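Core protein VP4 (PDB 2JHP) caps viral RNA as an inner-core enzyme of bluetongue virus, combining several catalytic activities, methyl transfer among them, in a single chain. Local coordinates at residues R406-Y411 / K429-A434; S423-M428 / S454-N459; L475-R480 / V501-P506. All blocks are in the same frame, centred on the assembly; numbering follows the deposited sequence.

Contact 1: residues R406-Y411 / K429-A434; sequences RADLFY and KKSVIA. With SAH (S-adenosyl-L-homocysteine), chain B; GUN (guanine), chain E.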
loop_
_atom_site.group_PDB
_atom_site.type_symbol
_atom_site.label_atom_id
_atom_site.label_comp_id
_atom_site.label_asym_id
_atom_site.label_seq_id
_atom_site.Cartn_x
_atom_site.Cartn_y
_atom_site.Cartn_z
ATOM N N ARG A 406 13.657 6.161 3.692
ATOM C CA ARG A 406 12.207 6.286 3.744
ATOM C C ARG A 406 11.513 5.760 2.489
ATOM O O ARG A 406 12.114 5.694 1.433
ATOM C CB ARG A 406 11.827 7.748 3.967
ATOM C CG ARG A 406 12.332 8.686 2.880
ATOM C CD ARG A 406 11.908 10.144 3.110
ATOM N NE ARG A 406 10.466 10.360 2.926
ATOM C CZ ARG A 406 9.803 11.410 3.404
ATOM N NH1 ARG A 406 10.428 12.348 4.117
ATOM N NH2 ARG A 406 8.506 11.528 3.171
ATOM N N ALA A 407 10.241 5.395 2.628
ATOM C CA ALA A 407 9.376 5.002 1.514
ATOM C C ALA A 407 8.126 5.879 1.504
ATOM O O ALA A 407 7.645 6.306 2.557
ATOM C CB ALA A 407 8.982 3.533 1.627
ATOM N N ASP A 408 7.590 6.134 0.313
ATOM C CA ASP A 408 6.507 7.119 0.165
ATOM C C ASP A 408 5.415 6.659 -0.814
ATOM O O ASP A 408 5.189 7.251 -1.874
ATOM C CB ASP A 408 7.107 8.473 -0.206
ATOM C CG ASP A 408 7.930 9.065 0.931
ATOM O OD1 ASP A 408 7.335 9.769 1.780
ATOM O OD2 ASP A 408 9.165 8.825 0.973
ATOM N N LEU A 409 4.751 5.578 -0.430
ATOM C CA LEU A 409 3.910 4.835 -1.344
ATOM C C LEU A 409 2.437 5.286 -1.284
ATOM O O LEU A 409 1.841 5.356 -0.214
ATOM C CB LEU A 409 4.058 3.333 -1.069
ATOM C CG LEU A 409 5.436 2.700 -1.281
ATOM C CD1 LEU A 409 5.548 1.345 -0.645
ATOM C CD2 LEU A 409 5.746 2.616 -2.756
ATOM N N PHE A 410 1.901 5.629 -2.453
ATOM C CA PHE A 410 0.483 5.842 -2.681
ATOM C C PHE A 410 -0.154 6.881 -1.765
ATOM O O PHE A 410 -1.102 6.577 -1.048
ATOM C CB PHE A 410 -0.316 4.515 -2.598
ATOM C CG PHE A 410 0.237 3.409 -3.434
ATOM C CD1 PHE A 410 0.902 2.353 -2.840
ATOM C CD2 PHE A 410 0.082 3.418 -4.813
ATOM C CE1 PHE A 410 1.416 1.324 -3.602
ATOM C CE2 PHE A 410 0.586 2.382 -5.592
ATOM C CZ PHE A 410 1.258 1.335 -4.985
ATOM N N TYR A 411 0.364 8.102 -1.792
ATOM C CA TYR A 411 -0.209 9.162 -0.984
ATOM C C TYR A 411 0.089 10.550 -1.538
ATOM O O TYR A 411 -0.759 11.441 -1.479
ATOM C CB TYR A 411 0.220 9.026 0.493
ATOM C CG TYR A 411 1.545 9.662 0.880
ATOM C CD1 TYR A 411 1.611 11.009 1.239
ATOM C CD2 TYR A 411 2.722 8.906 0.919
ATOM C CE1 TYR A 411 2.823 11.599 1.615
ATOM C CE2 TYR A 411 3.950 9.483 1.293
ATOM C CZ TYR A 411 3.994 10.824 1.645
ATOM O OH TYR A 411 5.186 11.419 1.998
ATOM N N LYS A 429 12.914 13.044 -4.847
ATOM C CA LYS A 429 14.358 13.189 -4.997
ATOM C C LYS A 429 15.149 12.384 -3.943
ATOM O O LYS A 429 16.292 11.996 -4.180
ATOM C CB LYS A 429 14.714 14.691 -4.961
ATOM C CG LYS A 429 16.148 15.104 -5.132
ATOM C CD LYS A 429 16.122 16.624 -5.112
ATOM C CE LYS A 429 17.395 17.278 -5.605
ATOM N NZ LYS A 429 18.171 17.718 -4.423
ATOM N N LYS A 430 14.527 12.115 -2.795
ATOM C CA LYS A 430 15.233 11.487 -1.670
ATOM C C LYS A 430 14.610 10.173 -1.188
ATOM O O LYS A 430 15.222 9.444 -0.410
ATOM C CB LYS A 430 15.397 12.476 -0.497
ATOM C CG LYS A 430 14.072 13.028 0.082
ATOM C CD LYS A 430 14.301 13.926 1.302
ATOM C CE LYS A 430 12.975 14.342 1.957
ATOM N NZ LYS A 430 13.145 14.733 3.397
ATOM N N SER A 431 13.404 9.861 -1.646
ATOM C CA SER A 431 12.725 8.649 -1.187
ATOM C C SER A 431 13.380 7.410 -1.786
ATOM O O SER A 431 13.958 7.481 -2.868
ATOM C CB SER A 431 11.243 8.703 -1.534
ATOM O OG SER A 431 10.606 7.492 -1.189
ATOM N N VAL A 432 13.306 6.286 -1.072
ATOM C CA VAL A 432 13.860 5.026 -1.574
ATOM C C VAL A 432 12.931 4.482 -2.636
ATOM O O VAL A 432 13.371 3.850 -3.591
ATOM C CB VAL A 432 14.052 3.965 -0.466
ATOM C CG1 VAL A 432 14.543 2.659 -1.051
ATOM C CG2 VAL A 432 15.033 4.454 0.589
ATOM N N ILE A 433 11.640 4.724 -2.435
ATOM C CA ILE A 433 10.590 4.348 -3.372
ATOM C C ILE A 433 9.387 5.234 -3.124
ATOM O O ILE A 433 8.856 5.290 -2.011
ATOM C CB ILE A 433 10.201 2.834 -3.315
ATOM C CG1 ILE A 433 9.160 2.530 -4.406
ATOM C CG2 ILE A 433 9.737 2.419 -1.928
ATOM C CD1 ILE A 433 8.963 1.059 -4.718
ATOM N N ALA A 434 8.978 5.951 -4.162
ATOM C CA ALA A 434 7.817 6.831 -4.068
ATOM C C ALA A 434 6.927 6.668 -5.304
ATOM O O ALA A 434 7.409 6.286 -6.379
ATOM C CB ALA A 434 8.268 8.270 -3.895
HETATM N N SAH B . 0.914 4.202 1.835
HETATM C CA SAH B . -0.095 3.101 1.937
HETATM C CB SAH B . -1.557 3.558 1.928
HETATM C CG SAH B . -1.943 4.864 1.259
HETATM S SD SAH B . -3.644 5.319 1.696
HETATM C C SAH B . 0.133 1.996 0.918
HETATM O O SAH B . 1.273 1.593 0.677
HETATM O OXT SAH B . -0.812 1.458 0.341
HETATM C "C5'" SAH B . -3.169 7.072 1.725
HETATM C "C4'" SAH B . -3.007 7.620 3.132
HETATM O "O4'" SAH B . -2.014 8.626 3.167
HETATM C "C3'" SAH B . -4.293 8.240 3.671
HETATM O "O3'" SAH B . -4.413 7.820 5.020
HETATM C "C2'" SAH B . -4.036 9.739 3.633
HETATM O "O2'" SAH B . -4.661 10.431 4.680
HETATM C "C1'" SAH B . -2.518 9.798 3.801
HETATM N N9 SAH B . -1.921 11.041 3.263
HETATM C C8 SAH B . -2.299 11.734 2.136
HETATM N N7 SAH B . -1.496 12.821 2.005
HETATM C C5 SAH B . -0.610 12.835 3.029
HETATM C C6 SAH B . 0.429 13.701 3.379
HETATM N N6 SAH B . 0.700 14.765 2.627
HETATM N N1 SAH B . 1.191 13.447 4.505
HETATM C C2 SAH B . 0.922 12.336 5.285
HETATM N N3 SAH B . -0.106 11.475 4.942
HETATM C C4 SAH B . -0.865 11.718 3.832
HETATM N N9 GUN E . -2.636 -1.381 -2.142
HETATM C C8 GUN E . -3.196 -0.628 -1.196
HETATM N N7 GUN E . -3.616 0.518 -1.739
HETATM C C5 GUN E . -3.328 0.498 -3.040
HETATM C C6 GUN E . -3.529 1.401 -4.085
HETATM O O6 GUN E . -4.081 2.482 -3.885
HETATM N N1 GUN E . -3.095 1.065 -5.374
HETATM C C2 GUN E . -2.466 -0.175 -5.567
HETATM N N2 GUN E . -2.046 -0.526 -6.767
HETATM N N3 GUN E . -2.289 -1.019 -4.536
HETATM C C4 GUN E . -2.701 -0.716 -3.295
#
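Two backbone hydrogen bonds join R406-Y411 to K429-A434. V432 N donates to R406 O at 2.8 Å (N-H...O 160°), and D408 N donates to I433 O, also at 2.8 Å. Further along, the CA atoms of D408 and A434 come to 4.4 Å, in parallel pairing.

The polar side chains centre on the carboxylate of D408. R406 bends at chi3 (-70°) and grips it side-on, NE to OD2 and NH2 to OD1, with the partner oxygens near the guanidinium plane. Y411 OH donates to D408 OD1 at 2.7 Å from the anti side, so OD1 accepts twice. From K429-A434, S431 turns its OG anti to the backbone N (chi1 175°), 2.9 Å from D408 OD2; the proton has another acceptor in reach, so this bond is not settled.

This pairing brings together the two strands of a beta-alpha-beta unit, 406-408 and 433-437 linked by helix 421-430, in one of the chain's two sheets with the class I methyltransferase (Rossmann-like) strand order.

On the face carrying A407 and I433, A407 CB meets I433 CG2 at 3.8 Å; L409, just past the strand, brings its CD2 against I433 CG1.

Ligands gather just after strand 406-408. L409 O accepts from the amino group of S-adenosyl-L-homocysteine, Y411 CD1 approaches adenine C5 at 3.4 Å, and guanine N1 lies over one face of the F410 ring, offset toward its rim.

Contact 2: residues S423-M428 / S454-N459; sequences SIYEVM and STVMLN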
loop_
_atom_site.group_PDB
_atom_site.type_symbol
_atom_site.label_atom_id
_atom_site.label_comp_id
_atom_site.label_asym_id
_atom_site.label_seq_id
_atom_site.Cartn_x
_atom_site.Cartn_y
_atom_site.Cartn_z
ATOM N N SER A 423 7.229 20.256 -3.027
ATOM C CA SER A 423 7.587 19.430 -1.879
ATOM C C SER A 423 7.345 17.961 -2.195
ATOM O O SER A 423 7.943 17.081 -1.565
ATOM C CB SER A 423 6.829 19.868 -0.616
ATOM O OG SER A 423 5.439 19.618 -0.748
ATOM N N ILE A 424 6.465 17.710 -3.170
ATOM C CA ILE A 424 6.230 16.365 -3.697
ATOM C C ILE A 424 7.486 15.899 -4.419
ATOM O O ILE A 424 8.010 14.836 -4.121
ATOM C CB ILE A 424 4.968 16.295 -4.630
ATOM C CG1 ILE A 424 3.675 16.447 -3.807
ATOM C CG2 ILE A 424 4.954 15.001 -5.473
ATOM C CD1 ILE A 424 2.399 16.535 -4.628
ATOM N N TYR A 425 7.981 16.713 -5.345
ATOM C CA TYR A 425 9.209 16.389 -6.072
ATOM C C TYR A 425 10.416 16.288 -5.135
ATOM O O TYR A 425 11.302 15.466 -5.345
ATOM C CB TYR A 425 9.450 17.384 -7.219
ATOM C CG TYR A 425 8.465 17.223 -8.359
ATOM C CD1 TYR A 425 7.551 18.234 -8.681
ATOM C CD2 TYR A 425 8.429 16.043 -9.102
ATOM C CE1 TYR A 425 6.621 18.065 -9.729
ATOM C CE2 TYR A 425 7.494 15.868 -10.144
ATOM C CZ TYR A 425 6.612 16.876 -10.452
ATOM O OH TYR A 425 5.740 16.653 -11.475
ATOM N N GLU A 426 10.417 17.106 -4.087
ATOM C CA GLU A 426 11.443 17.055 -3.050
ATOM C C GLU A 426 11.452 15.690 -2.354
ATOM O O GLU A 426 12.513 15.172 -2.019
ATOM C CB GLU A 426 11.239 18.185 -2.035
ATOM C CG GLU A 426 12.498 18.634 -1.305
ATOM C CD GLU A 426 13.120 19.903 -1.891
ATOM O OE1 GLU A 426 12.358 20.862 -2.168
ATOM O OE2 GLU A 426 14.369 19.957 -2.055
ATOM N N VAL A 427 10.277 15.099 -2.152
ATOM C CA VAL A 427 10.198 13.725 -1.647
ATOM C C VAL A 427 10.744 12.698 -2.656
ATOM O O VAL A 427 11.569 11.850 -2.304
ATOM C CB VAL A 427 8.764 13.342 -1.228
ATOM C CG1 VAL A 427 8.670 11.858 -0.934
ATOM C CG2 VAL A 427 8.339 14.143 -0.022
ATOM N N MET A 428 10.296 12.792 -3.906
ATOM C CA MET A 428 10.746 11.885 -4.968
ATOM C C MET A 428 12.271 11.958 -5.258
ATOM O O MET A 428 12.844 11.029 -5.819
ATOM C CB MET A 428 9.914 12.086 -6.241
ATOM C CG MET A 428 8.396 12.084 -5.993
ATOM S SD MET A 428 7.337 11.607 -7.381
ATOM C CE MET A 428 8.232 12.279 -8.777
ATOM N N SER A 454 5.508 14.401 -18.464
ATOM C CA SER A 454 6.730 14.990 -18.990
ATOM C C SER A 454 7.450 15.773 -17.907
ATOM O O SER A 454 8.675 15.780 -17.856
ATOM C CB SER A 454 6.441 15.872 -20.204
ATOM O OG SER A 454 5.681 17.013 -19.846
ATOM N N THR A 455 6.685 16.412 -17.027
ATOM C CA THR A 455 7.261 17.125 -15.887
ATOM C C THR A 455 7.932 16.137 -14.916
ATOM O O THR A 455 9.020 16.403 -14.399
ATOM C CB THR A 455 6.192 17.984 -15.169
ATOM O OG1 THR A 455 5.471 18.746 -16.140
ATOM C CG2 THR A 455 6.836 18.950 -14.194
ATOM N N VAL A 456 7.276 15.000 -14.693
ATOM C CA VAL A 456 7.789 13.950 -13.823
ATOM C C VAL A 456 9.133 13.485 -14.356
ATOM O O VAL A 456 10.130 13.525 -13.635
ATOM C CB VAL A 456 6.811 12.731 -13.728
ATOM C CG1 VAL A 456 7.400 11.640 -12.856
ATOM C CG2 VAL A 456 5.463 13.151 -13.194
ATOM N N MET A 457 9.149 13.058 -15.619
ATOM C CA MET A 457 10.367 12.668 -16.323
ATOM C C MET A 457 11.511 13.677 -16.185
ATOM O O MET A 457 12.654 13.309 -15.880
ATOM C CB MET A 457 10.068 12.478 -17.802
ATOM C CG MET A 457 9.491 11.135 -18.152
ATOM S SD MET A 457 9.218 10.972 -19.918
ATOM C CE MET A 457 10.883 10.891 -20.548
ATOM N N LEU A 458 11.197 14.948 -16.404
ATOM C CA LEU A 458 12.205 16.001 -16.405
ATOM C C LEU A 458 12.729 16.372 -15.008
ATOM O O LEU A 458 13.872 16.806 -14.866
ATOM C CB LEU A 458 11.702 17.230 -17.178
ATOM C CG LEU A 458 11.485 16.969 -18.677
ATOM C CD1 LEU A 458 10.507 17.929 -19.321
ATOM C CD2 LEU A 458 12.804 16.995 -19.415
ATOM N N ASN A 459 11.899 16.192 -13.985
ATOM C CA ASN A 459 12.264 16.533 -12.612
ATOM C C ASN A 459 12.756 15.344 -11.817
ATOM O O ASN A 459 13.626 15.485 -10.967
ATOM C CB ASN A 459 11.065 17.118 -11.872
ATOM C CG ASN A 459 10.632 18.455 -12.417
ATOM O OD1 ASN A 459 11.228 18.988 -13.353
ATOM N ND2 ASN A 459 9.578 19.010 -11.826
#
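Y425 and N459 carry the centre of this helix-helix contact, with their CA atoms 7.2 Å apart. The interaction is between an aromatic ring and an amide. N459 ND2 stands 3.7 Å above the plane of the Y425 ring and over its centre, and the ring and amide planes are 81° apart. The amide is therefore not stacked flat on the ring but points its nitrogen down at one face, an approach consistent with a polarised N-H meeting the pi electrons. N459 CB supports the same side, 4.0 Å from Y425 CD2. Y425 places its CG beside the backbone N, anti to the carbonyl carbon (chi1 -70°), and the ring extends across the gap between the helices.

The van der Waals contacts lie at the far end of that ring and beside it. Y425 OH comes to 3.7 Å from T455 CG2 and to 3.9 Å from V456 CG2, meeting both side chains at about a right angle. T455 OG1 is engaged by E630 and presents its methyl group here. A looser apolar contact joins M428 CE to V456 CG1 at 4.2 Å, while L451, in the loop before the second helix, touches both Y425 and V456.

No hydrogen bond links the two segments, which bury only 200 Å² in total. Their axes approach to 11.3 Å and cross at -49°, a wide separation bridged mainly by the tyrosine. Beneath, M428 reaches S502 and V456 reaches A500, two residues of strand 499-503. Helices 421-430 and 453-460 thus lie side by side over one face of the sheet that holds strand 499-503, as neighbouring helices do in the Rossmann-like methyltransferase fold.

Contact 3: residues L475-R480 / V501-P506; sequences LFLMWR and VSLKEP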
loop_
_atom_site.group_PDB
_atom_site.type_symbol
_atom_site.label_atom_id
_atom_site.label_comp_id
_atom_site.label_asym_id
_atom_site.label_seq_id
_atom_site.Cartn_x
_atom_site.Cartn_y
_atom_site.Cartn_z
ATOM N N LEU A 475 8.813 -4.278 -13.806
ATOM C CA LEU A 475 9.682 -5.014 -14.705
ATOM C C LEU A 475 11.159 -4.811 -14.360
ATOM O O LEU A 475 11.973 -5.728 -14.497
ATOM C CB LEU A 475 9.405 -4.566 -16.140
ATOM C CG LEU A 475 8.475 -5.407 -17.024
ATOM C CD1 LEU A 475 7.944 -6.672 -16.347
ATOM C CD2 LEU A 475 7.360 -4.569 -17.589
ATOM N N PHE A 476 11.495 -3.602 -13.922
ATOM C CA PHE A 476 12.818 -3.315 -13.415
ATOM C C PHE A 476 13.136 -4.187 -12.198
ATOM O O PHE A 476 14.217 -4.773 -12.122
ATOM C CB PHE A 476 12.950 -1.839 -13.058
ATOM C CG PHE A 476 14.350 -1.431 -12.703
ATOM C CD1 PHE A 476 15.297 -1.208 -13.705
ATOM C CD2 PHE A 476 14.733 -1.282 -11.376
ATOM C CE1 PHE A 476 16.585 -0.829 -13.390
ATOM C CE2 PHE A 476 16.018 -0.905 -11.057
ATOM C CZ PHE A 476 16.946 -0.675 -12.069
ATOM N N LEU A 477 12.190 -4.276 -11.268
ATOM C CA LEU A 477 12.376 -5.055 -10.045
ATOM C C LEU A 477 12.320 -6.540 -10.307
ATOM O O LEU A 477 13.005 -7.293 -9.641
ATOM C CB LEU A 477 11.356 -4.658 -8.956
ATOM C CG LEU A 477 11.473 -3.229 -8.419
ATOM C CD1 LEU A 477 10.194 -2.751 -7.739
ATOM C CD2 LEU A 477 12.675 -3.128 -7.497
ATOM N N MET A 478 11.509 -6.970 -11.265
ATOM C CA MET A 478 11.570 -8.358 -11.701
ATOM C C MET A 478 13.029 -8.710 -12.082
ATOM O O MET A 478 13.558 -9.767 -11.719
ATOM C CB MET A 478 10.635 -8.632 -12.872
ATOM C CG MET A 478 9.212 -8.879 -12.444
ATOM S SD MET A 478 8.147 -9.330 -13.824
ATOM C CE MET A 478 6.542 -9.275 -13.040
ATOM N N TRP A 479 13.668 -7.773 -12.777
ATOM C CA TRP A 479 14.963 -7.965 -13.410
ATOM C C TRP A 479 16.137 -7.867 -12.436
ATOM O O TRP A 479 17.067 -8.657 -12.518
ATOM C CB TRP A 479 15.084 -6.930 -14.529
ATOM C CG TRP A 479 16.360 -6.887 -15.278
ATOM C CD1 TRP A 479 17.072 -7.937 -15.747
ATOM C CD2 TRP A 479 17.046 -5.708 -15.702
ATOM N NE1 TRP A 479 18.188 -7.492 -16.419
ATOM C CE2 TRP A 479 18.192 -6.123 -16.406
ATOM C CE3 TRP A 479 16.809 -4.334 -15.540
ATOM C CZ2 TRP A 479 19.106 -5.217 -16.950
ATOM C CZ3 TRP A 479 17.715 -3.431 -16.079
ATOM C CH2 TRP A 479 18.853 -3.876 -16.768
ATOM N N ARG A 480 16.068 -6.899 -11.521
ATOM C CA ARG A 480 17.127 -6.614 -10.555
ATOM C C ARG A 480 16.969 -7.400 -9.240
ATOM O O ARG A 480 17.965 -7.818 -8.639
ATOM C CB ARG A 480 17.197 -5.101 -10.283
ATOM C CG ARG A 480 18.248 -4.654 -9.256
ATOM C CD ARG A 480 19.497 -4.094 -9.898
ATOM N NE ARG A 480 19.436 -2.642 -10.084
ATOM C CZ ARG A 480 20.217 -1.957 -10.922
ATOM N NH1 ARG A 480 21.125 -2.583 -11.673
ATOM N NH2 ARG A 480 20.088 -0.641 -11.014
ATOM N N VAL A 501 6.778 5.982 -10.731
ATOM C CA VAL A 501 7.522 5.447 -9.602
ATOM C C VAL A 501 8.962 5.883 -9.670
ATOM O O VAL A 501 9.615 5.793 -10.717
ATOM C CB VAL A 501 7.486 3.913 -9.545
ATOM C CG1 VAL A 501 8.186 3.435 -8.300
ATOM C CG2 VAL A 501 6.058 3.398 -9.574
ATOM N N SER A 502 9.453 6.345 -8.532
ATOM C CA SER A 502 10.852 6.711 -8.378
ATOM C C SER A 502 11.548 5.684 -7.497
ATOM O O SER A 502 10.982 5.241 -6.513
ATOM C CB SER A 502 10.941 8.111 -7.761
ATOM O OG SER A 502 10.297 8.155 -6.494
ATOM N N LEU A 503 12.779 5.313 -7.850
ATOM C CA LEU A 503 13.538 4.297 -7.105
ATOM C C LEU A 503 14.956 4.759 -6.802
ATOM O O LEU A 503 15.618 5.305 -7.681
ATOM C CB LEU A 503 13.609 2.991 -7.899
ATOM C CG LEU A 503 12.351 2.217 -8.264
ATOM C CD1 LEU A 503 12.697 1.050 -9.154
ATOM C CD2 LEU A 503 11.684 1.713 -7.017
ATOM N N LYS A 504 15.416 4.539 -5.565
ATOM C CA LYS A 504 16.829 4.770 -5.213
ATOM C C LYS A 504 17.654 3.569 -5.681
ATOM O O LYS A 504 18.111 2.749 -4.891
ATOM C CB LYS A 504 17.020 5.035 -3.716
ATOM C CG LYS A 504 18.333 5.728 -3.376
ATOM C CD LYS A 504 18.206 6.554 -2.111
ATOM C CE LYS A 504 19.451 7.382 -1.853
ATOM N NZ LYS A 504 19.185 8.471 -0.877
ATOM N N GLU A 505 17.770 3.483 -7.006
ATOM C CA GLU A 505 18.489 2.429 -7.701
ATOM C C GLU A 505 19.441 3.043 -8.743
ATOM O O GLU A 505 19.003 3.884 -9.546
ATOM C CB GLU A 505 17.488 1.491 -8.394
ATOM C CG GLU A 505 16.744 0.557 -7.455
ATOM C CD GLU A 505 17.686 -0.322 -6.664
ATOM O OE1 GLU A 505 18.859 -0.492 -7.073
ATOM O OE2 GLU A 505 17.248 -0.846 -5.623
ATOM N N PRO A 506 20.728 2.626 -8.739
ATOM C CA PRO A 506 21.693 3.205 -9.680
ATOM C C PRO A 506 21.382 2.787 -11.108
ATOM O O PRO A 506 20.848 1.702 -11.329
ATOM C CB PRO A 506 23.063 2.624 -9.222
ATOM C CG PRO A 506 22.735 1.361 -8.521
ATOM C CD PRO A 506 21.339 1.591 -7.883
#
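E505 faces F476 and R480, and its side chain can be followed outward from the backbone. CB lies 3.9 Å from F476 CE2. CG, anti to the carbonyl carbon (chi1 -74°), stays on the same ring atom at 4.0 Å. A bend at chi2 (-58°) then turns the carboxylate toward the arginine, where OE1 makes a long salt bridge of 3.7 Å with R480 NE. The carboxylate and guanidinium planes are 47° apart, so this is not a flat two-pronged pairing. The other oxygen, OE2, is hydrogen-bonded to Y124 and Y481, which probably fix the carboxylate more firmly than the arginine does.

Beyond E505, R480 NH2 also approaches P506 O, but at 2.5 Å and a strongly bent angle this bond is doubtful. On the apolar side L503 CD1 packs 3.8 Å from F476 CD2, and L477 CD2 is looser, 4.5 Å from the same L503 CD1. Y124 of helix 114-128 touches both leucines.

Helix 470-480 thereby packs against strand 499-503 and the turn after it. That strand runs antiparallel to both its neighbours, 433-437 and 466-469, the place of the reversed seventh strand in class I methyltransferases.

Overall arrangement
Following the chain, strand 406-408 comes first, then helix 421-430, strand 433-437 and helix 453-460. Contact 1 closes the loop from 406-411 to 429-434, and contact 2 opens within it at 423-428 and closes beyond it at 454-459, so the two cross. They share helix 421-430, whose V427 CG1 lies 3.4 Å from D408 CG. Contact 3 opens only afterwards, at 475-480, and closes at 501-506, in series with both. It nonetheless returns to contact 1 through the sheet, where S502 and K504 pair by backbone with A434 and V432. Contacts 2 and 3 meet by packing alone, M428 against S502, tying helices on both faces to one sheet.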